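Local coordinates for protein citrate lyase, subunit 1 (Methanosaeta concilii, PDB 6HXI) that is a subunit of ATP citrate lyase, which probably cleaves citrate with ATP and coenzyme A to acetyl-CoA and oxaloacetate, at residues F26-E38 against G101-P113. Sequence-based numbering, arbitrary orientation.
Sequences FSYKGNLALVGPE and GRLSYFLIEPFTP
Ala33, Leu34 and Val35 pair with Ile108, Leu107 and Phe106 as two antiparallel strands at the edge of the small four-stranded sheet in the ATP-grasp region. Strand 33-35 is outermost within the chain. Strand 106-110 lies between it and strand 56-60. Four backbone hydrogen bonds join the pair. Ala33 and Ile108 exchange two, and the one from Ile108 N to Ala33 O is short and nearly straight (2.7 Å, 171° at the hydrogen). Val35 and Phe106 exchange the other two. Val35 N reaches Phe106 O at 2.8 Å, and Phe106 N returns a bond to Val35 O. Leu34 and Leu107 form the non-hydrogen-bonded pair between them.

Ala33, Val35, Phe106 and Ile108 put their side chains on one face, and of these, Val35, Phe106 and Ile108 pack on Leu86 of helix 79-89. There Val35 CG2 meets Ile108 CD1 at 3.6 Å. Leu107 lies on the other face, where its CD1 is 3.8 Å from Leu32 CD2. Both leucines also touch Tyr9 of helix 8-18, and Glu109 OE1 is salt-bridged to Lys12 of the same helix.

Beyond the strands, the Tyr105 ring lies obliquely by Gly36 and Pro37. Its CG is anti to its own carbonyl carbon (chi1 -64°), which carries the ring alongside Gly36, CD1 being 3.5 Å from Gly36 CA. The ring leaves little room for a CB on Gly36. Arg7 makes a cation-pi contact with it. Replacing Tyr105 with an alanine would probably leave Gly36 and Pro37 without their ring neighbour and Arg7 without its pi partner. Farther along the ring, Pro37 CD packs 3.7 Å from Tyr105 CZ.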
loop_
_atom_site.group_PDB
_atom_site.type_symbol
_atom_site.label_atom_id
_atom_site.label_comp_id
_atom_site.label_asym_id
_atom_site.label_seq_id
_atom_site.Cartn_x
_atom_site.Cartn_y
_atom_site.Cartn_z
ATOM N N PHE C 26 14.112 36.276 -60.919
ATOM C CA PHE C 26 12.669 36.365 -61.053
ATOM C C PHE C 26 12.414 36.496 -62.549
ATOM O O PHE C 26 11.260 36.483 -62.996
ATOM C CB PHE C 26 12.122 37.562 -60.258
ATOM C CG PHE C 26 12.665 37.689 -58.851
ATOM C CD1 PHE C 26 12.220 36.847 -57.836
ATOM C CD2 PHE C 26 13.620 38.649 -58.540
ATOM C CE1 PHE C 26 12.722 36.963 -56.539
ATOM C CE2 PHE C 26 14.115 38.770 -57.241
ATOM C CZ PHE C 26 13.665 37.923 -56.250
ATOM N N SER C 27 13.521 36.596 -63.325
ATOM C CA SER C 27 13.531 36.694 -64.781
ATOM C C SER C 27 13.092 35.367 -65.394
ATOM O O SER C 27 12.259 35.365 -66.294
ATOM C CB SER C 27 14.911 37.105 -65.285
ATOM O OG SER C 27 15.147 38.487 -65.070
ATOM N N TYR C 28 13.609 34.240 -64.877
ATOM C CA TYR C 28 13.192 32.938 -65.375
ATOM C C TYR C 28 11.935 32.455 -64.647
ATOM O O TYR C 28 11.972 32.132 -63.454
ATOM C CB TYR C 28 14.335 31.906 -65.348
ATOM C CG TYR C 28 13.923 30.530 -65.836
ATOM C CD1 TYR C 28 13.552 30.319 -67.161
ATOM C CD2 TYR C 28 13.918 29.435 -64.975
ATOM C CE1 TYR C 28 13.173 29.056 -67.613
ATOM C CE2 TYR C 28 13.534 28.172 -65.416
ATOM C CZ TYR C 28 13.165 27.985 -66.738
ATOM O OH TYR C 28 12.782 26.743 -67.191
ATOM N N LYS C 29 10.810 32.456 -65.375
ATOM C CA LYS C 29 9.511 31.990 -64.888
ATOM C C LYS C 29 9.544 30.464 -64.885
ATOM O O LYS C 29 10.372 29.867 -65.569
ATOM C CB LYS C 29 8.385 32.477 -65.808
ATOM C CG LYS C 29 8.169 33.978 -65.843
ATOM C CD LYS C 29 7.016 34.313 -66.778
ATOM C CE LYS C 29 7.066 35.733 -67.284
ATOM N NZ LYS C 29 6.000 35.994 -68.286
ATOM N N GLY C 30 8.653 29.843 -64.131
ATOM C CA GLY C 30 8.602 28.387 -64.075
ATOM C C GLY C 30 7.706 27.729 -65.101
ATOM O O GLY C 30 7.161 26.658 -64.818
ATOM N N ASN C 31 7.544 28.359 -66.299
ATOM C CA ASN C 31 6.673 27.871 -67.388
ATOM C C ASN C 31 7.147 26.526 -67.924
ATOM O O ASN C 31 7.953 26.458 -68.857
ATOM C CB ASN C 31 6.496 28.894 -68.528
ATOM C CG ASN C 31 5.990 30.251 -68.114
ATOM O OD1 ASN C 31 6.662 31.255 -68.316
ATOM N ND2 ASN C 31 4.813 30.326 -67.508
ATOM N N LEU C 32 6.653 25.447 -67.295
ATOM C CA LEU C 32 7.008 24.069 -67.622
ATOM C C LEU C 32 5.781 23.152 -67.574
ATOM O O LEU C 32 4.910 23.298 -66.706
ATOM C CB LEU C 32 8.078 23.553 -66.646
ATOM C CG LEU C 32 9.396 24.321 -66.557
ATOM C CD1 LEU C 32 9.894 24.363 -65.145
ATOM C CD2 LEU C 32 10.444 23.724 -67.468
ATOM N N ALA C 33 5.731 22.197 -68.512
ATOM C CA ALA C 33 4.666 21.212 -68.619
ATOM C C ALA C 33 5.272 19.847 -68.957
ATOM O O ALA C 33 6.059 19.747 -69.904
ATOM C CB ALA C 33 3.670 21.635 -69.697
ATOM N N LEU C 34 4.930 18.810 -68.168
ATOM C CA LEU C 34 5.407 17.451 -68.419
ATOM C C LEU C 34 4.271 16.591 -68.946
ATOM O O LEU C 34 3.191 16.577 -68.356
ATOM C CB LEU C 34 6.048 16.812 -67.161
ATOM C CG LEU C 34 6.772 15.456 -67.366
ATOM C CD1 LEU C 34 8.113 15.631 -68.097
ATOM C CD2 LEU C 34 6.969 14.743 -66.059
ATOM N N VAL C 35 4.526 15.855 -70.042
ATOM C CA VAL C 35 3.545 14.981 -70.687
ATOM C C VAL C 35 3.953 13.504 -70.572
ATOM O O VAL C 35 4.868 13.053 -71.270
ATOM C CB VAL C 35 3.243 15.425 -72.148
ATOM C CG1 VAL C 35 2.272 14.472 -72.841
ATOM C CG2 VAL C 35 2.696 16.845 -72.178
ATOM N N GLY C 36 3.261 12.788 -69.679
ATOM C CA GLY C 36 3.445 11.362 -69.432
ATOM C C GLY C 36 2.475 10.509 -70.234
ATOM O O GLY C 36 1.727 11.051 -71.057
ATOM N N PRO C 37 2.437 9.169 -70.025
ATOM C CA PRO C 37 1.492 8.338 -70.797
ATOM C C PRO C 37 0.023 8.623 -70.477
ATOM O O PRO C 37 -0.758 8.861 -71.402
ATOM C CB PRO C 37 1.891 6.895 -70.452
ATOM C CG PRO C 37 3.170 6.989 -69.701
ATOM C CD PRO C 37 3.236 8.350 -69.093
ATOM N N GLU C 38 -0.342 8.642 -69.174
ATOM C CA GLU C 38 -1.715 8.886 -68.719
ATOM C C GLU C 38 -1.965 10.360 -68.297
ATOM O O GLU C 38 -2.611 10.624 -67.274
ATOM C CB GLU C 38 -2.147 7.876 -67.627
ATOM C CG GLU C 38 -1.235 7.746 -66.413
ATOM C CD GLU C 38 -1.887 7.040 -65.237
ATOM O OE1 GLU C 38 -2.135 5.816 -65.335
ATOM O OE2 GLU C 38 -2.163 7.718 -64.221
ATOM N N GLY C 101 13.704 1.190 -76.252
ATOM C CA GLY C 101 12.558 1.499 -75.403
ATOM C C GLY C 101 11.564 2.430 -76.063
ATOM O O GLY C 101 11.855 2.999 -77.121
ATOM N N ARG C 102 10.379 2.587 -75.444
ATOM C CA ARG C 102 9.330 3.470 -75.963
ATOM C C ARG C 102 9.452 4.871 -75.373
ATOM O O ARG C 102 9.875 5.014 -74.225
ATOM C CB ARG C 102 7.919 2.905 -75.697
ATOM C CG ARG C 102 7.559 1.645 -76.495
ATOM C CD ARG C 102 6.113 1.234 -76.272
ATOM N NE ARG C 102 5.897 -0.186 -76.553
ATOM C CZ ARG C 102 5.835 -1.139 -75.624
ATOM N NH1 ARG C 102 5.950 -0.830 -74.338
ATOM N NH2 ARG C 102 5.645 -2.403 -75.972
ATOM N N LEU C 103 9.089 5.905 -76.157
ATOM C CA LEU C 103 9.102 7.293 -75.681
ATOM C C LEU C 103 7.824 7.518 -74.853
ATOM O O LEU C 103 6.741 7.201 -75.334
ATOM C CB LEU C 103 9.176 8.288 -76.855
ATOM C CG LEU C 103 10.496 8.372 -77.626
ATOM C CD1 LEU C 103 10.330 9.196 -78.891
ATOM C CD2 LEU C 103 11.625 8.956 -76.771
ATOM N N SER C 104 7.934 7.999 -73.595
ATOM C CA SER C 104 6.745 8.170 -72.743
ATOM C C SER C 104 6.635 9.521 -72.022
ATOM O O SER C 104 5.528 9.902 -71.636
ATOM C CB SER C 104 6.641 7.032 -71.731
ATOM O OG SER C 104 6.465 5.781 -72.376
ATOM N N TYR C 105 7.767 10.227 -71.816
ATOM C CA TYR C 105 7.775 11.518 -71.119
ATOM C C TYR C 105 8.364 12.628 -71.970
ATOM O O TYR C 105 9.439 12.458 -72.544
ATOM C CB TYR C 105 8.448 11.413 -69.743
ATOM C CG TYR C 105 7.687 10.509 -68.794
ATOM C CD1 TYR C 105 6.657 11.005 -68.002
ATOM C CD2 TYR C 105 7.992 9.151 -68.694
ATOM C CE1 TYR C 105 5.932 10.172 -67.148
ATOM C CE2 TYR C 105 7.272 8.307 -67.850
ATOM C CZ TYR C 105 6.248 8.823 -67.072
ATOM O OH TYR C 105 5.557 7.997 -66.214
ATOM N N PHE C 106 7.628 13.749 -72.076
ATOM C CA PHE C 106 8.001 14.907 -72.899
ATOM C C PHE C 106 7.854 16.221 -72.153
ATOM O O PHE C 106 6.843 16.450 -71.478
ATOM C CB PHE C 106 7.153 14.964 -74.193
ATOM C CG PHE C 106 7.270 13.750 -75.082
ATOM C CD1 PHE C 106 6.442 12.648 -74.897
ATOM C CD2 PHE C 106 8.209 13.707 -76.104
ATOM C CE1 PHE C 106 6.573 11.510 -75.697
ATOM C CE2 PHE C 106 8.339 12.573 -76.908
ATOM C CZ PHE C 106 7.515 11.485 -76.702
ATOM N N LEU C 107 8.846 17.101 -72.306
ATOM C CA LEU C 107 8.804 18.408 -71.667
ATOM C C LEU C 107 8.350 19.487 -72.659
ATOM O O LEU C 107 8.855 19.547 -73.786
ATOM C CB LEU C 107 10.176 18.757 -71.043
ATOM C CG LEU C 107 10.391 20.200 -70.532
ATOM C CD1 LEU C 107 9.606 20.484 -69.242
ATOM C CD2 LEU C 107 11.856 20.498 -70.350
ATOM N N ILE C 108 7.393 20.329 -72.227
ATOM C CA ILE C 108 6.916 21.483 -72.999
ATOM C C ILE C 108 7.311 22.764 -72.260
ATOM O O ILE C 108 7.055 22.919 -71.060
ATOM C CB ILE C 108 5.421 21.465 -73.448
ATOM C CG1 ILE C 108 4.981 20.057 -73.907
ATOM C CG2 ILE C 108 5.184 22.510 -74.570
ATOM C CD1 ILE C 108 3.491 19.851 -73.948
ATOM N N GLU C 109 7.978 23.656 -72.983
ATOM C CA GLU C 109 8.429 24.931 -72.440
ATOM C C GLU C 109 8.439 26.056 -73.506
ATOM O O GLU C 109 8.470 25.743 -74.700
ATOM C CB GLU C 109 9.809 24.765 -71.782
ATOM C CG GLU C 109 10.952 24.470 -72.740
ATOM C CD GLU C 109 12.324 24.402 -72.099
ATOM O OE1 GLU C 109 12.454 24.779 -70.911
ATOM O OE2 GLU C 109 13.279 23.987 -72.795
ATOM N N PRO C 110 8.450 27.356 -73.105
ATOM C CA PRO C 110 8.505 28.429 -74.116
ATOM C C PRO C 110 9.820 28.466 -74.901
ATOM O O PRO C 110 10.878 28.149 -74.355
ATOM C CB PRO C 110 8.319 29.708 -73.293
ATOM C CG PRO C 110 8.746 29.357 -71.923
ATOM C CD PRO C 110 8.410 27.911 -71.732
ATOM N N PHE C 111 9.746 28.842 -76.186
ATOM C CA PHE C 111 10.901 28.966 -77.069
ATOM C C PHE C 111 11.569 30.302 -76.805
ATOM O O PHE C 111 10.940 31.352 -77.001
ATOM C CB PHE C 111 10.481 28.843 -78.550
ATOM C CG PHE C 111 11.579 29.104 -79.561
ATOM C CD1 PHE C 111 12.452 28.094 -79.941
ATOM C CD2 PHE C 111 11.721 30.356 -80.151
ATOM C CE1 PHE C 111 13.465 28.337 -80.876
ATOM C CE2 PHE C 111 12.742 30.600 -81.077
ATOM C CZ PHE C 111 13.606 29.590 -81.434
ATOM N N THR C 112 12.835 30.271 -76.363
ATOM C CA THR C 112 13.575 31.500 -76.114
ATOM C C THR C 112 14.495 31.803 -77.314
ATOM O O THR C 112 15.468 31.076 -77.542
ATOM C CB THR C 112 14.256 31.480 -74.737
ATOM O OG1 THR C 112 13.222 31.498 -73.754
ATOM C CG2 THR C 112 15.173 32.685 -74.498
ATOM N N PRO C 113 14.175 32.864 -78.097
ATOM C CA PRO C 113 15.047 33.238 -79.223
ATOM C C PRO C 113 16.320 33.841 -78.632
ATOM O O PRO C 113 16.256 34.796 -77.848
ATOM C CB PRO C 113 14.212 34.266 -80.002
ATOM C CG PRO C 113 12.839 34.245 -79.368
ATOM C CD PRO C 113 13.058 33.816 -77.961
#